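Side-chain contact in SPBc2 prophage-derived uncharacterized protein YomS (Bacillus subtilis, PDB 6I5O), which is of unknown function but is encoded in the SPbeta prophage, apparently as part of its lytic cassette: residues 63-68 with 98-103. Sequence-based numbering, arbitrary orientation.
Sequences GEKTAL and KVMFEV
K65 reaches across to the side chains of M100 and E102. With CG beside its own backbone N (chi1 -61°) and a bend at chi3, the lysine carries its ammonium to E102, while its methylene CE lies 4.0 Å from M100 SD in one of two modelled conformers of the methionine, whose apolar thioether would suit the lysine's aliphatic part. K65 NZ donates to E102 OE1 at 2.8 Å in a salt bridge, entering on the syn side of the carboxylate but 33° out of its plane, with the two side chains crossing at about a right angle; the glutamate thus supplies the opposite charge at the lysine's end. A long flexible cation suits this place, for E29 supplies a second carboxylate to the same nitrogen and Y57 a cation-pi partner. Both segments belong to an all-beta domain with antiparallel pairing; strand 51-59 runs between them, the backbone of T66 hydrogen-bonding to A58 and that of M100 to Y57, which leaves the contact to side chains alone. L68 brings CD2 within 4.1 Å of V99 CG1, and these branched aliphatic groups suit a buried position where L96 also touches L68 and L41 and I93 touch V99.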
loop_
_atom_site.group_PDB
_atom_site.type_symbol
_atom_site.label_atom_id
_atom_site.label_comp_id
_atom_site.label_asym_id
_atom_site.label_seq_id
_atom_site.Cartn_x
_atom_site.Cartn_y
_atom_site.Cartn_z
ATOM N N GLY A 63 -19.305 18.966 -12.448
ATOM C CA GLY A 63 -18.745 20.137 -11.761
ATOM C C GLY A 63 -19.027 20.158 -10.287
ATOM O O GLY A 63 -18.698 21.142 -9.659
ATOM N N GLU A 64 -19.616 19.127 -9.693
ATOM C CA GLU A 64 -19.828 19.111 -8.248
ATOM C C GLU A 64 -18.463 18.961 -7.557
ATOM O O GLU A 64 -17.631 18.128 -7.954
ATOM C CB GLU A 64 -20.756 17.982 -7.843
ATOM C CG GLU A 64 -21.115 18.034 -6.385
ATOM C CD GLU A 64 -22.225 17.086 -5.956
ATOM O OE1 GLU A 64 -22.165 15.895 -6.346
ATOM O OE2 GLU A 64 -23.203 17.520 -5.340
ATOM N N LYS A 65 -18.212 19.793 -6.554
ATOM C CA LYS A 65 -16.972 19.808 -5.752
ATOM C C LYS A 65 -17.187 19.078 -4.437
ATOM O O LYS A 65 -18.189 19.238 -3.811
ATOM C CB LYS A 65 -16.541 21.243 -5.431
ATOM C CG LYS A 65 -16.233 22.089 -6.638
ATOM C CD LYS A 65 -16.265 23.565 -6.352
ATOM C CE LYS A 65 -15.402 24.022 -5.197
ATOM N NZ LYS A 65 -15.363 25.503 -5.068
ATOM N N THR A 66 -16.224 18.262 -4.086
ATOM C CA THR A 66 -16.277 17.447 -2.845
ATOM C C THR A 66 -14.960 17.612 -2.076
ATOM O O THR A 66 -13.887 17.447 -2.662
ATOM C CB THR A 66 -16.446 15.966 -3.157
ATOM O OG1 THR A 66 -17.447 15.759 -4.145
ATOM C CG2 THR A 66 -16.793 15.177 -1.911
ATOM N N ALA A 67 -15.028 17.998 -0.812
ATOM C CA ALA A 67 -13.815 18.155 -0.002
ATOM C C ALA A 67 -12.985 16.859 -0.058
ATOM O O ALA A 67 -13.535 15.755 0.111
ATOM C CB ALA A 67 -14.179 18.494 1.410
ATOM N N LEU A 68 -11.694 17.006 -0.279
ATOM C CA LEU A 68 -10.817 15.855 -0.532
ATOM C C LEU A 68 -9.699 15.867 0.505
ATOM O O LEU A 68 -8.935 16.836 0.557
ATOM C CB LEU A 68 -10.251 15.981 -1.946
ATOM C CG LEU A 68 -9.242 14.929 -2.364
ATOM C CD1 LEU A 68 -9.862 13.550 -2.408
ATOM C CD2 LEU A 68 -8.592 15.248 -3.683
ATOM N N LYS A 98 -11.530 14.927 -11.802
ATOM C CA LYS A 98 -10.731 16.173 -11.723
ATOM C C LYS A 98 -10.377 16.445 -10.278
ATOM O O LYS A 98 -11.078 16.018 -9.364
ATOM C CB LYS A 98 -11.507 17.375 -12.220
ATOM C CG LYS A 98 -11.473 17.587 -13.721
ATOM C CD LYS A 98 -12.345 18.753 -14.114
ATOM C CE LYS A 98 -12.006 19.300 -15.480
ATOM N NZ LYS A 98 -12.867 20.458 -15.804
ATOM N N VAL A 99 -9.288 17.197 -10.117
ATOM C CA VAL A 99 -8.971 17.779 -8.792
ATOM C C VAL A 99 -8.756 19.282 -8.955
ATOM O O VAL A 99 -8.348 19.747 -10.043
ATOM C CB VAL A 99 -7.772 17.064 -8.131
ATOM C CG1 VAL A 99 -8.102 15.633 -7.760
ATOM C CG2 VAL A 99 -6.545 17.112 -8.979
ATOM N N MET A 100 -9.002 19.984 -7.877
ATOM C CA MET A 100 -8.981 21.452 -7.814
ATOM C C MET A 100 -8.482 21.866 -6.437
ATOM O O MET A 100 -8.828 21.235 -5.447
ATOM C CB MET A 100 -10.394 21.991 -8.060
ATOM C CG MET A 100 -10.494 23.464 -7.718
ATOM S SD MET A 100 -12.194 24.064 -7.558
ATOM C CE MET A 100 -12.599 23.912 -9.258
ATOM N N PHE A 101 -7.662 22.909 -6.390
ATOM C CA PHE A 101 -7.108 23.455 -5.125
ATOM C C PHE A 101 -7.491 24.913 -5.061
ATOM O O PHE A 101 -6.817 25.719 -5.747
ATOM C CB PHE A 101 -5.598 23.247 -5.097
ATOM C CG PHE A 101 -5.303 21.797 -4.916
ATOM C CD1 PHE A 101 -5.329 20.908 -5.995
ATOM C CD2 PHE A 101 -5.198 21.260 -3.633
ATOM C CE1 PHE A 101 -5.279 19.544 -5.787
ATOM C CE2 PHE A 101 -5.104 19.904 -3.439
ATOM C CZ PHE A 101 -5.163 19.054 -4.504
ATOM N N GLU A 102 -8.542 25.227 -4.340
ATOM C CA GLU A 102 -9.139 26.570 -4.339
ATOM C C GLU A 102 -8.378 27.465 -3.356
ATOM O O GLU A 102 -8.229 27.093 -2.172
ATOM C CB GLU A 102 -10.590 26.496 -3.897
ATOM C CG GLU A 102 -11.255 27.876 -3.849
ATOM C CD GLU A 102 -12.733 27.842 -3.614
ATOM O OE1 GLU A 102 -13.319 26.725 -3.566
ATOM O OE2 GLU A 102 -13.339 28.924 -3.690
ATOM N N VAL A 103 -7.955 28.649 -3.834
ATOM C CA VAL A 103 -7.475 29.711 -2.930
ATOM C C VAL A 103 -8.723 30.415 -2.424
ATOM O O VAL A 103 -9.336 31.193 -3.200
ATOM C CB VAL A 103 -6.493 30.651 -3.647
ATOM C CG1 VAL A 103 -6.115 31.819 -2.765
ATOM C CG2 VAL A 103 -5.275 29.900 -4.142
#